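Putative Ribokinase II (Escherichia coli O6, PDB 3IQ0) probably transfers a phosphate from magnesium-bound ATP to a sugar, possibly ribose, as a carbohydrate kinase of the pfkB family. Local coordinates at residues K5-G10 and G55-V60; V14-S19 and S93-Y98; A39-I44 and G295-T300; T48-P53 and S301-I306. All coordinates share one frame; numbering follows the deposited sequence.

Contact 1 (K5-G10 and G55-V60)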
loop_
_atom_site.group_PDB
_atom_site.type_symbol
_atom_site.label_atom_id
_atom_site.label_comp_id
_atom_site.label_asym_id
_atom_site.label_seq_id
_atom_site.Cartn_x
_atom_site.Cartn_y
_atom_site.Cartn_z
ATOM N N LYS B 5 -16.692 -24.492 -16.085
ATOM C CA LYS B 5 -16.289 -23.575 -15.024
ATOM C C LYS B 5 -16.678 -22.110 -15.193
ATOM O O LYS B 5 -16.694 -21.571 -16.300
ATOM C CB LYS B 5 -14.772 -23.630 -14.826
ATOM C CG LYS B 5 -14.239 -24.932 -14.257
ATOM C CD LYS B 5 -12.866 -24.707 -13.649
ATOM C CE LYS B 5 -12.264 -25.994 -13.113
ATOM N NZ LYS B 5 -11.907 -26.943 -14.202
ATOM N N VAL B 6 -16.985 -21.468 -14.071
ATOM C CA VAL B 6 -17.327 -20.055 -14.069
ATOM C C VAL B 6 -16.029 -19.331 -13.723
ATOM O O VAL B 6 -15.361 -19.682 -12.756
ATOM C CB VAL B 6 -18.390 -19.716 -13.004
ATOM C CG1 VAL B 6 -18.553 -18.211 -12.903
ATOM C CG2 VAL B 6 -19.721 -20.354 -13.367
ATOM N N PHE B 7 -15.662 -18.334 -14.517
ATOM C CA PHE B 7 -14.432 -17.601 -14.260
ATOM C C PHE B 7 -14.695 -16.113 -14.115
ATOM O O PHE B 7 -15.710 -15.600 -14.588
ATOM C CB PHE B 7 -13.443 -17.794 -15.415
ATOM C CG PHE B 7 -12.415 -18.857 -15.174
ATOM C CD1 PHE B 7 -11.172 -18.529 -14.635
ATOM C CD2 PHE B 7 -12.681 -20.184 -15.490
ATOM C CE1 PHE B 7 -10.211 -19.514 -14.420
ATOM C CE2 PHE B 7 -11.727 -21.170 -15.278
ATOM C CZ PHE B 7 -10.492 -20.838 -14.744
ATOM N N THR B 8 -13.784 -15.434 -13.428
ATOM C CA THR B 8 -13.865 -13.994 -13.296
ATOM C C THR B 8 -12.437 -13.501 -13.405
ATOM O O THR B 8 -11.499 -14.291 -13.465
ATOM C CB THR B 8 -14.480 -13.520 -11.963
ATOM O OG1 THR B 8 -14.761 -12.119 -12.063
ATOM C CG2 THR B 8 -13.532 -13.744 -10.806
ATOM N N ILE B 9 -12.271 -12.189 -13.419
ATOM C CA ILE B 9 -10.952 -11.608 -13.562
ATOM C C ILE B 9 -10.943 -10.273 -12.841
ATOM O O ILE B 9 -11.982 -9.634 -12.701
ATOM C CB ILE B 9 -10.658 -11.400 -15.066
ATOM C CG1 ILE B 9 -9.234 -10.894 -15.284
ATOM C CG2 ILE B 9 -11.669 -10.422 -15.651
ATOM C CD1 ILE B 9 -8.809 -10.976 -16.744
ATOM N N GLY B 10 -9.779 -9.842 -12.373
ATOM C CA GLY B 10 -9.749 -8.555 -11.708
ATOM C C GLY B 10 -8.817 -8.408 -10.531
ATOM O O GLY B 10 -7.819 -9.117 -10.402
ATOM N N GLY B 55 -12.990 -20.420 -11.203
ATOM C CA GLY B 55 -11.596 -20.025 -11.135
ATOM C C GLY B 55 -11.477 -18.518 -11.246
ATOM O O GLY B 55 -12.456 -17.833 -11.547
ATOM N N ILE B 56 -10.289 -17.982 -11.001
ATOM C CA ILE B 56 -10.108 -16.541 -11.094
ATOM C C ILE B 56 -8.736 -16.187 -11.645
ATOM O O ILE B 56 -7.743 -16.838 -11.331
ATOM C CB ILE B 56 -10.323 -15.854 -9.708
ATOM C CG1 ILE B 56 -10.219 -14.333 -9.856
ATOM C CG2 ILE B 56 -9.324 -16.384 -8.688
ATOM C CD1 ILE B 56 -10.625 -13.553 -8.613
ATOM N N ILE B 57 -8.696 -15.161 -12.490
ATOM C CA ILE B 57 -7.445 -14.695 -13.086
ATOM C C ILE B 57 -7.132 -13.370 -12.418
ATOM O O ILE B 57 -7.884 -12.410 -12.567
ATOM C CB ILE B 57 -7.593 -14.464 -14.609
ATOM C CG1 ILE B 57 -7.897 -15.788 -15.314
ATOM C CG2 ILE B 57 -6.318 -13.860 -15.169
ATOM C CD1 ILE B 57 -8.196 -15.638 -16.792
ATOM N N SER B 58 -6.028 -13.317 -11.681
ATOM C CA SER B 58 -5.652 -12.094 -10.982
ATOM C C SER B 58 -4.151 -12.060 -10.706
ATOM O O SER B 58 -3.426 -12.967 -11.101
ATOM C CB SER B 58 -6.434 -12.001 -9.666
ATOM O OG SER B 58 -6.238 -10.753 -9.022
ATOM N N CYS B 59 -3.699 -11.004 -10.029
ATOM C CA CYS B 59 -2.289 -10.833 -9.688
ATOM C C CYS B 59 -2.128 -10.367 -8.252
ATOM O O CYS B 59 -2.825 -9.459 -7.819
ATOM C CB CYS B 59 -1.634 -9.779 -10.592
ATOM S SG CYS B 59 -1.186 -10.325 -12.242
ATOM N N VAL B 60 -1.219 -10.992 -7.513
ATOM C CA VAL B 60 -0.937 -10.578 -6.140
ATOM C C VAL B 60 0.580 -10.515 -6.009
ATOM O O VAL B 60 1.301 -11.037 -6.866
ATOM C CB VAL B 60 -1.479 -11.574 -5.080
ATOM C CG1 VAL B 60 -2.989 -11.698 -5.198
ATOM C CG2 VAL B 60 -0.804 -12.921 -5.232
#
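The Phe7 ring lies over the backbone of Gly55, whose CA sits 3.8 Å from the ring centroid in a CH-pi contact, displaced toward the rim. Gly55 brings no side chain between them. On the other face of the sheet Thr8 and Ile56 lie alongside each other, and Thr8 CG2 meets Ile56 CG1 tightly at 3.5 Å. Ile9 returns to the Phe7 side, its CG1 4.0 Å from Ile57 CB.

The backbones run parallel and exchange four bonds: Gly55 N to Val6 O (2.9 Å), a weak one from Thr8 N to Gly55 O, then Ile57 N to Thr8 O (3.1 Å) and Gly10 N to Ile57 O. The strands are neighbours in the central sheet of the ribokinase fold, joined by a crossover that carries lid strands 13-18 and 29-37 before helix 39-49. Where the pairing ends, Ser58 turns OG anti to its own N (chi1 -173°), and OG donates a hydrogen bond to Gly10 O at 2.7 Å.

Further out, Thr8 OG1 is bonded to His135 O on strand 131-137, the next strand over. Pro40 and Ile44 of helix 39-49 cover the Thr8 side, while Leu128 and Phe134 pack around Phe7.

Contact 2 (V14-S19 and S93-Y98)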
loop_
_atom_site.group_PDB
_atom_site.type_symbol
_atom_site.label_atom_id
_atom_site.label_comp_id
_atom_site.label_asym_id
_atom_site.label_seq_id
_atom_site.Cartn_x
_atom_site.Cartn_y
_atom_site.Cartn_z
ATOM N N VAL B 14 -6.338 -6.984 0.075
ATOM C CA VAL B 14 -6.680 -7.246 1.463
ATOM C C VAL B 14 -7.259 -5.962 2.033
ATOM O O VAL B 14 -6.918 -4.863 1.597
ATOM C CB VAL B 14 -5.462 -7.676 2.320
ATOM C CG1 VAL B 14 -4.925 -9.017 1.835
ATOM C CG2 VAL B 14 -4.379 -6.610 2.274
ATOM N N GLU B 15 -8.162 -6.103 2.993
ATOM C CA GLU B 15 -8.779 -4.943 3.615
ATOM C C GLU B 15 -8.356 -4.908 5.074
ATOM O O GLU B 15 -8.306 -5.948 5.727
ATOM C CB GLU B 15 -10.302 -5.036 3.517
ATOM C CG GLU B 15 -11.033 -3.773 3.951
ATOM C CD GLU B 15 -12.518 -3.817 3.637
ATOM O OE1 GLU B 15 -13.326 -3.995 4.573
ATOM O OE2 GLU B 15 -12.876 -3.679 2.449
ATOM N N ILE B 16 -8.023 -3.715 5.561
ATOM C CA ILE B 16 -7.633 -3.507 6.958
ATOM C C ILE B 16 -8.685 -2.536 7.486
ATOM O O ILE B 16 -8.757 -1.397 7.039
ATOM C CB ILE B 16 -6.228 -2.872 7.087
ATOM C CG1 ILE B 16 -5.147 -3.861 6.635
ATOM C CG2 ILE B 16 -5.970 -2.476 8.530
ATOM C CD1 ILE B 16 -5.105 -4.104 5.155
HETATM N N MSE B 17 -9.506 -2.997 8.425
HETATM C CA MSE B 17 -10.601 -2.184 8.957
HETATM C C MSE B 17 -10.359 -1.476 10.283
HETATM O O MSE B 17 -9.740 -2.021 11.188
HETATM C CB MSE B 17 -11.855 -3.053 9.112
HETATM C CG MSE B 17 -12.436 -3.583 7.808
HETATM SE SE MSE B 17 -13.791 -4.945 8.099
HETATM C CE MSE B 17 -12.809 -6.434 7.404
ATOM N N ALA B 18 -10.878 -0.262 10.393
ATOM C CA ALA B 18 -10.754 0.494 11.628
ATOM C C ALA B 18 -11.545 -0.283 12.677
ATOM O O ALA B 18 -12.637 -0.783 12.397
ATOM C CB ALA B 18 -11.340 1.880 11.449
ATOM N N SER B 19 -10.993 -0.387 13.881
ATOM C CA SER B 19 -11.659 -1.114 14.953
ATOM C C SER B 19 -12.851 -0.356 15.534
ATOM O O SER B 19 -13.749 -0.969 16.107
ATOM C CB SER B 19 -10.672 -1.414 16.079
ATOM O OG SER B 19 -10.295 -0.218 16.732
ATOM N N SER B 93 -4.269 -3.258 -1.404
ATOM C CA SER B 93 -4.838 -3.157 -0.069
ATOM C C SER B 93 -5.842 -2.023 0.012
ATOM O O SER B 93 -5.910 -1.165 -0.873
ATOM C CB SER B 93 -3.739 -2.903 0.957
ATOM O OG SER B 93 -3.226 -1.587 0.811
ATOM N N ALA B 94 -6.622 -2.027 1.085
ATOM C CA ALA B 94 -7.615 -0.992 1.310
ATOM C C ALA B 94 -7.852 -0.816 2.808
ATOM O O ALA B 94 -8.174 -1.776 3.502
ATOM C CB ALA B 94 -8.919 -1.358 0.622
ATOM N N PHE B 95 -7.657 0.406 3.294
ATOM C CA PHE B 95 -7.890 0.742 4.695
ATOM C C PHE B 95 -9.263 1.409 4.694
ATOM O O PHE B 95 -9.531 2.264 3.859
ATOM C CB PHE B 95 -6.849 1.749 5.201
ATOM C CG PHE B 95 -5.479 1.168 5.405
ATOM C CD1 PHE B 95 -5.103 0.664 6.649
ATOM C CD2 PHE B 95 -4.558 1.146 4.364
ATOM C CE1 PHE B 95 -3.828 0.150 6.853
ATOM C CE2 PHE B 95 -3.275 0.634 4.552
ATOM C CZ PHE B 95 -2.911 0.136 5.803
ATOM N N VAL B 96 -10.127 1.027 5.622
ATOM C CA VAL B 96 -11.465 1.599 5.673
ATOM C C VAL B 96 -11.863 1.995 7.098
ATOM O O VAL B 96 -11.403 1.398 8.069
ATOM C CB VAL B 96 -12.506 0.583 5.103
ATOM C CG1 VAL B 96 -12.468 -0.698 5.903
ATOM C CG2 VAL B 96 -13.896 1.176 5.126
ATOM N N THR B 97 -12.708 3.009 7.223
ATOM C CA THR B 97 -13.163 3.431 8.541
ATOM C C THR B 97 -14.597 3.952 8.530
ATOM O O THR B 97 -15.021 4.620 7.593
ATOM C CB THR B 97 -12.238 4.501 9.146
ATOM O OG1 THR B 97 -12.701 4.830 10.460
ATOM C CG2 THR B 97 -12.215 5.748 8.282
ATOM N N TYR B 98 -15.338 3.641 9.589
ATOM C CA TYR B 98 -16.733 4.053 9.711
ATOM C C TYR B 98 -16.868 5.312 10.558
ATOM O O TYR B 98 -16.478 6.396 10.136
ATOM C CB TYR B 98 -17.541 2.923 10.343
ATOM C CG TYR B 98 -17.344 1.595 9.657
ATOM C CD1 TYR B 98 -17.881 1.357 8.393
ATOM C CD2 TYR B 98 -16.602 0.580 10.263
ATOM C CE1 TYR B 98 -17.686 0.139 7.745
ATOM C CE2 TYR B 98 -16.400 -0.645 9.623
ATOM C CZ TYR B 98 -16.946 -0.857 8.364
ATOM O OH TYR B 98 -16.762 -2.063 7.725
#
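Four backbone hydrogen bonds tie Val14-Ala18 to Ser93-Val96 in parallel. Ala94 N gives to Val14 O at a bent 131°, and Ala94 O takes Ile16 N at 2.8 Å along a much straighter path of 166°. Val96 repeats the scheme, its N donating to Ile16 O (3.1 Å) and its O receiving Ala18 N (2.9 Å). CA-H...O contacts run between these bonds, among them Glu15 CA to Ala94 O at 3.2 Å.

Van der Waals contacts fall on both faces. On one, Met17, modelled as selenomethionine, lies alongside Val96 and presses CG against Val96 CG1 at 3.5 Å, closer than carbons usually come. That methyl also receives Glu15: with CG anti to N (chi1 -171°) and the chain extended, the acid slants across Val96 and its carboxylate rests on the methyl, OE1 3.7 Å from CG1. On the other face Ile16 and Phe95 point the same way; Ile16 CB meets the ring obliquely at CD1, with CG2 also near CD1 and CE1.

These strands are the middle pair of the small four-stranded sheet that forms the lid of pfkB kinases and contributes to the dimer interface in this assembly, as in E. coli ribokinase. Phe95 accordingly makes an edge-to-face stack with Phe65 of the second subunit and packs on Ile16 of that subunit. Glu15 and Met17, on the opposite face, look inward to Pro296.

Among the polar groups, Thr97 OG1 lies 3.4 Å from Ala18 CB, but its hydrogen bond goes to Gln23 O.

Contact 3 (A39-I44 and G295-T300); sequences APAIFI and GPMEGT
Ile42 places CG1 anti to its carbonyl carbon (chi1 -56°) and then runs on straight, which carries CD1 out from the helix to Pro296, 3.6 Å from CB and 3.5 Å from the carbonyl O. Met297, a selenomethionine here, extends through its first two torsions and then bends about the CG-SE bond (chi3 -57°). The bend brings its terminal methyl back against the helix, where CE touches Ala41 CB at 3.8 Å and Ile42 CG1 at 3.9 Å.

The two long side chains therefore pass each other obliquely: Ile42 reaches outward over Pro296 while Met297 reaches inward beside Ala41. Ile42 CG2 adds a second methyl beside Pro296 O, at 3.6 Å. Farther along, Thr300 only brushes the helix, its CG2 4.5 Å from Ile42 O.

Pro296 and Met297 are the central residues of a type I beta turn closed by Glu298 N to Gly295 O at 3.2 Å. The turn belongs to the loop between helices 276-290 and 303-312, and the contact seats it on the first turn of helix 39-49, in the interior of the ribokinase fold. Ile42 also touches Asp260 in the GAGD sequence characteristic of pfkB kinases, and its side chain is about 8 Å from the bound ATP.

Beyond the apolar core, the turn is held by Gly295 N bonding to Asp254 OD2 and by a salt bridge from Glu298 to Arg72. Phe43, pointing away on the far side of the helix, stacks on His135.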
loop_
_atom_site.group_PDB
_atom_site.type_symbol
_atom_site.label_atom_id
_atom_site.label_comp_id
_atom_site.label_asym_id
_atom_site.label_seq_id
_atom_site.Cartn_x
_atom_site.Cartn_y
_atom_site.Cartn_z
ATOM N N ALA B 39 -13.720 -7.085 -5.320
ATOM C CA ALA B 39 -14.981 -7.445 -5.955
ATOM C C ALA B 39 -14.952 -8.796 -6.673
ATOM O O ALA B 39 -15.772 -9.668 -6.383
ATOM C CB ALA B 39 -15.418 -6.334 -6.930
ATOM N N PRO B 40 -14.014 -8.992 -7.615
ATOM C CA PRO B 40 -13.970 -10.279 -8.319
ATOM C C PRO B 40 -13.766 -11.464 -7.374
ATOM O O PRO B 40 -14.370 -12.523 -7.560
ATOM C CB PRO B 40 -12.795 -10.111 -9.283
ATOM C CG PRO B 40 -12.773 -8.628 -9.542
ATOM C CD PRO B 40 -13.011 -8.061 -8.164
ATOM N N ALA B 41 -12.915 -11.278 -6.363
ATOM C CA ALA B 41 -12.628 -12.339 -5.401
ATOM C C ALA B 41 -13.849 -12.692 -4.557
ATOM O O ALA B 41 -14.118 -13.865 -4.304
ATOM C CB ALA B 41 -11.464 -11.934 -4.498
ATOM N N ILE B 42 -14.582 -11.679 -4.110
ATOM C CA ILE B 42 -15.775 -11.923 -3.312
ATOM C C ILE B 42 -16.841 -12.595 -4.183
ATOM O O ILE B 42 -17.526 -13.520 -3.740
ATOM C CB ILE B 42 -16.319 -10.609 -2.716
ATOM C CG1 ILE B 42 -15.220 -9.927 -1.897
ATOM C CG2 ILE B 42 -17.523 -10.902 -1.834
ATOM C CD1 ILE B 42 -15.554 -8.526 -1.464
ATOM N N PHE B 43 -16.974 -12.133 -5.421
ATOM C CA PHE B 43 -17.937 -12.715 -6.352
ATOM C C PHE B 43 -17.651 -14.206 -6.500
ATOM O O PHE B 43 -18.529 -15.049 -6.300
ATOM C CB PHE B 43 -17.814 -12.060 -7.738
ATOM C CG PHE B 43 -18.595 -12.764 -8.829
ATOM C CD1 PHE B 43 -19.939 -12.469 -9.047
ATOM C CD2 PHE B 43 -17.983 -13.718 -9.640
ATOM C CE1 PHE B 43 -20.664 -13.107 -10.057
ATOM C CE2 PHE B 43 -18.695 -14.371 -10.656
ATOM C CZ PHE B 43 -20.037 -14.063 -10.863
ATOM N N ILE B 44 -16.411 -14.520 -6.854
ATOM C CA ILE B 44 -16.008 -15.902 -7.069
ATOM C C ILE B 44 -16.068 -16.753 -5.810
ATOM O O ILE B 44 -16.308 -17.956 -5.887
ATOM C CB ILE B 44 -14.588 -15.974 -7.692
ATOM C CG1 ILE B 44 -14.518 -17.159 -8.649
ATOM C CG2 ILE B 44 -13.525 -16.097 -6.618
ATOM C CD1 ILE B 44 -15.435 -17.012 -9.834
ATOM N N GLY B 295 -16.858 -7.388 7.170
ATOM C CA GLY B 295 -15.774 -7.956 6.394
ATOM C C GLY B 295 -16.302 -8.191 4.997
ATOM O O GLY B 295 -17.329 -8.849 4.826
ATOM N N PRO B 296 -15.601 -7.688 3.970
ATOM C CA PRO B 296 -15.968 -7.805 2.555
ATOM C C PRO B 296 -16.389 -9.189 2.076
ATOM O O PRO B 296 -17.394 -9.331 1.372
ATOM C CB PRO B 296 -14.709 -7.319 1.827
ATOM C CG PRO B 296 -14.073 -6.395 2.810
ATOM C CD PRO B 296 -14.233 -7.159 4.100
HETATM N N MSE B 297 -15.631 -10.206 2.458
HETATM C CA MSE B 297 -15.908 -11.570 2.014
HETATM C C MSE B 297 -16.384 -12.487 3.131
HETATM O O MSE B 297 -16.487 -13.696 2.946
HETATM C CB MSE B 297 -14.633 -12.150 1.393
HETATM C CG MSE B 297 -14.846 -13.360 0.512
HETATM SE SE MSE B 297 -13.174 -14.089 -0.068
HETATM C CE MSE B 297 -12.453 -12.516 -0.924
ATOM N N GLU B 298 -16.687 -11.914 4.287
ATOM C CA GLU B 298 -17.099 -12.719 5.430
ATOM C C GLU B 298 -18.593 -13.020 5.504
ATOM O O GLU B 298 -19.041 -13.744 6.390
ATOM C CB GLU B 298 -16.646 -12.028 6.713
ATOM C CG GLU B 298 -15.181 -11.620 6.679
ATOM C CD GLU B 298 -14.257 -12.783 6.375
ATOM O OE1 GLU B 298 -14.293 -13.785 7.117
ATOM O OE2 GLU B 298 -13.495 -12.699 5.388
ATOM N N GLY B 299 -19.359 -12.473 4.568
ATOM C CA GLY B 299 -20.791 -12.696 4.588
ATOM C C GLY B 299 -21.339 -13.639 3.533
ATOM O O GLY B 299 -22.555 -13.732 3.385
ATOM N N THR B 300 -20.470 -14.341 2.809
ATOM C CA THR B 300 -20.947 -15.265 1.780
ATOM C C THR B 300 -21.728 -16.400 2.438
ATOM O O THR B 300 -21.498 -16.721 3.607
ATOM C CB THR B 300 -19.784 -15.846 0.949
ATOM O OG1 THR B 300 -18.929 -16.626 1.791
ATOM C CG2 THR B 300 -18.989 -14.718 0.302
#

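Contact 4 (T48-P53 and S301-I306); sequences TRLGVP and SRLMEI
Arg302, which lies against the guanidinium of Arg49, offers a carbonyl O that two amides grip: Glu305 N at 2.9 Å and Ile306 N at 3.3 Å. Its own N donates to Glu305 OE1 (2.8 Å) from 40° above the carboxylate plane. With Arg302 at the N-cap of helix 303-312, this is one half of a capping box.

Two waters link the segments. One donates to Arg49 O at 2.9 Å and accepts from Leu303 N at 2.7 Å, so an amide of the helix's first turn is satisfied through solvent. The other accepts a hydrogen bond from Arg49 NH2 (3.0 Å) and donates one to Glu305 OE2 at 2.5 Å. Arg49 NH1 and Glu305 OE1 lie beyond salt-bridge range and probably attract only at a distance.

The join is between the end of helix 39-49 and the start of the C-terminal helix of this kinase fold. Gly51, with positive phi, ends the former in a Schellman motif, and Leu50 just before it reaches toward helix 303-312. With CG anti to its carbonyl carbon (chi1 -71°), Leu50 pushes CD2 tightly against Leu303 CA at 3.5 Å, and the same methyl meets Leu303 CB and Ile306 CD1. Ala265 and Ala268 of helix 258-271 also receive Leu50.

Arg49 and Arg302 cross at about a right angle, Arg49 NH2 resting obliquely on the aliphatic CG of Arg302, their guanidinium planes 45° apart.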
loop_
_atom_site.group_PDB
_atom_site.type_symbol
_atom_site.label_atom_id
_atom_site.label_comp_id
_atom_site.label_asym_id
_atom_site.label_seq_id
_atom_site.Cartn_x
_atom_site.Cartn_y
_atom_site.Cartn_z
ATOM N N THR B 48 -18.118 -20.354 -5.538
ATOM C CA THR B 48 -17.612 -21.639 -5.060
ATOM C C THR B 48 -18.304 -22.117 -3.792
ATOM O O THR B 48 -18.386 -23.316 -3.551
ATOM C CB THR B 48 -16.094 -21.614 -4.787
ATOM O OG1 THR B 48 -15.640 -22.959 -4.621
ATOM C CG2 THR B 48 -15.771 -20.827 -3.498
ATOM N N ARG B 49 -18.803 -21.192 -2.980
ATOM C CA ARG B 49 -19.477 -21.601 -1.763
ATOM C C ARG B 49 -20.837 -22.210 -2.079
ATOM O O ARG B 49 -21.404 -22.917 -1.251
ATOM C CB ARG B 49 -19.626 -20.422 -0.807
ATOM C CG ARG B 49 -18.295 -19.939 -0.262
ATOM C CD ARG B 49 -18.464 -19.462 1.150
ATOM N NE ARG B 49 -18.728 -20.574 2.052
ATOM C CZ ARG B 49 -19.317 -20.443 3.235
ATOM N NH1 ARG B 49 -19.710 -19.251 3.647
ATOM N NH2 ARG B 49 -19.498 -21.502 4.010
ATOM N N LEU B 50 -21.358 -21.929 -3.274
ATOM C CA LEU B 50 -22.635 -22.495 -3.694
ATOM C C LEU B 50 -22.395 -23.848 -4.392
ATOM O O LEU B 50 -23.337 -24.510 -4.833
ATOM C CB LEU B 50 -23.393 -21.503 -4.593
ATOM C CG LEU B 50 -23.914 -20.295 -3.787
ATOM C CD1 LEU B 50 -24.497 -19.231 -4.704
ATOM C CD2 LEU B 50 -24.968 -20.777 -2.773
ATOM N N GLY B 51 -21.126 -24.253 -4.464
ATOM C CA GLY B 51 -20.765 -25.540 -5.047
ATOM C C GLY B 51 -20.474 -25.584 -6.534
ATOM O O GLY B 51 -20.262 -26.652 -7.108
ATOM N N VAL B 52 -20.460 -24.420 -7.165
ATOM C CA VAL B 52 -20.217 -24.337 -8.595
ATOM C C VAL B 52 -18.726 -24.183 -8.879
ATOM O O VAL B 52 -18.088 -23.241 -8.414
ATOM C CB VAL B 52 -21.016 -23.149 -9.199
ATOM C CG1 VAL B 52 -20.587 -22.883 -10.630
ATOM C CG2 VAL B 52 -22.517 -23.451 -9.140
ATOM N N PRO B 53 -18.142 -25.134 -9.624
ATOM C CA PRO B 53 -16.715 -25.072 -9.957
ATOM C C PRO B 53 -16.390 -23.756 -10.644
ATOM O O PRO B 53 -17.116 -23.326 -11.546
ATOM C CB PRO B 53 -16.502 -26.291 -10.864
ATOM C CG PRO B 53 -17.885 -26.691 -11.294
ATOM C CD PRO B 53 -18.743 -26.385 -10.115
ATOM N N SER B 301 -22.653 -16.998 1.687
ATOM C CA SER B 301 -23.491 -18.060 2.226
ATOM C C SER B 301 -23.526 -19.337 1.393
ATOM O O SER B 301 -23.304 -19.311 0.177
ATOM C CB SER B 301 -24.930 -17.561 2.375
ATOM O OG SER B 301 -25.016 -16.376 3.129
ATOM N N ARG B 302 -23.820 -20.448 2.066
ATOM C CA ARG B 302 -23.955 -21.742 1.409
ATOM C C ARG B 302 -25.393 -21.790 0.918
ATOM O O ARG B 302 -26.260 -21.101 1.457
ATOM C CB ARG B 302 -23.705 -22.892 2.392
ATOM C CG ARG B 302 -22.262 -23.016 2.856
ATOM C CD ARG B 302 -22.016 -24.341 3.565
ATOM N NE ARG B 302 -22.260 -25.488 2.693
ATOM C CZ ARG B 302 -22.057 -26.754 3.045
ATOM N NH1 ARG B 302 -21.604 -27.046 4.256
ATOM N NH2 ARG B 302 -22.308 -27.734 2.188
ATOM N N LEU B 303 -25.653 -22.614 -0.086
ATOM C CA LEU B 303 -26.984 -22.700 -0.663
ATOM C C LEU B 303 -28.111 -22.900 0.349
ATOM O O LEU B 303 -29.082 -22.153 0.341
ATOM C CB LEU B 303 -27.016 -23.802 -1.723
ATOM C CG LEU B 303 -28.324 -23.886 -2.510
ATOM C CD1 LEU B 303 -28.564 -22.573 -3.233
ATOM C CD2 LEU B 303 -28.257 -25.039 -3.500
HETATM N N MSE B 304 -27.988 -23.883 1.234
HETATM C CA MSE B 304 -29.051 -24.098 2.203
HETATM C C MSE B 304 -29.150 -23.038 3.293
HETATM O O MSE B 304 -30.168 -22.945 3.982
HETATM C CB MSE B 304 -28.963 -25.499 2.805
HETATM C CG MSE B 304 -29.398 -26.579 1.818
HETATM SE SE MSE B 304 -31.070 -26.175 0.838
HETATM C CE MSE B 304 -32.320 -26.899 2.120
ATOM N N GLU B 305 -28.112 -22.222 3.459
ATOM C CA GLU B 305 -28.207 -21.161 4.457
ATOM C C GLU B 305 -29.186 -20.155 3.868
ATOM O O GLU B 305 -30.011 -19.600 4.577
ATOM C CB GLU B 305 -26.842 -20.513 4.725
ATOM C CG GLU B 305 -25.812 -21.501 5.256
ATOM C CD GLU B 305 -24.470 -20.871 5.600
ATOM O OE1 GLU B 305 -23.979 -20.023 4.826
ATOM O OE2 GLU B 305 -23.895 -21.247 6.651
ATOM N N ILE B 306 -29.100 -19.939 2.557
ATOM C CA ILE B 306 -30.005 -19.015 1.876
ATOM C C ILE B 306 -31.426 -19.589 1.947
ATOM O O ILE B 306 -32.389 -18.889 2.269
ATOM C CB ILE B 306 -29.624 -18.855 0.384
ATOM C CG1 ILE B 306 -28.180 -18.346 0.257
ATOM C CG2 ILE B 306 -30.590 -17.894 -0.298
ATOM C CD1 ILE B 306 -27.681 -18.290 -1.185
HETATM O O HOH W 1 -23.884 -24.405 -0.924
HETATM O O HOH W 2 -21.420 -21.129 6.258
#

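Helix 39-49 connects most of the set. Contact 3 uses its beginning and contact 4 its end, their centres about 13 Å apart, and its Pro40 and Ile44 pack on the strands of contact 1, whose centre is likewise about 13 Å from contact 3. Contact 4 reaches contact 1 through Pro53 and Val52, which meet Val6. Contact 2 lies in the separate lid sheet, its centre about 23 Å from that of contact 1, but Glu15 and Met17 touch the 295-300 turn. All four first segments precede all four second segments, in the same order, so every pair of contacts crosses along the chain. Residues 295-306, running from a turn into helix 303-312, touch both the lid sheet and helix 39-49.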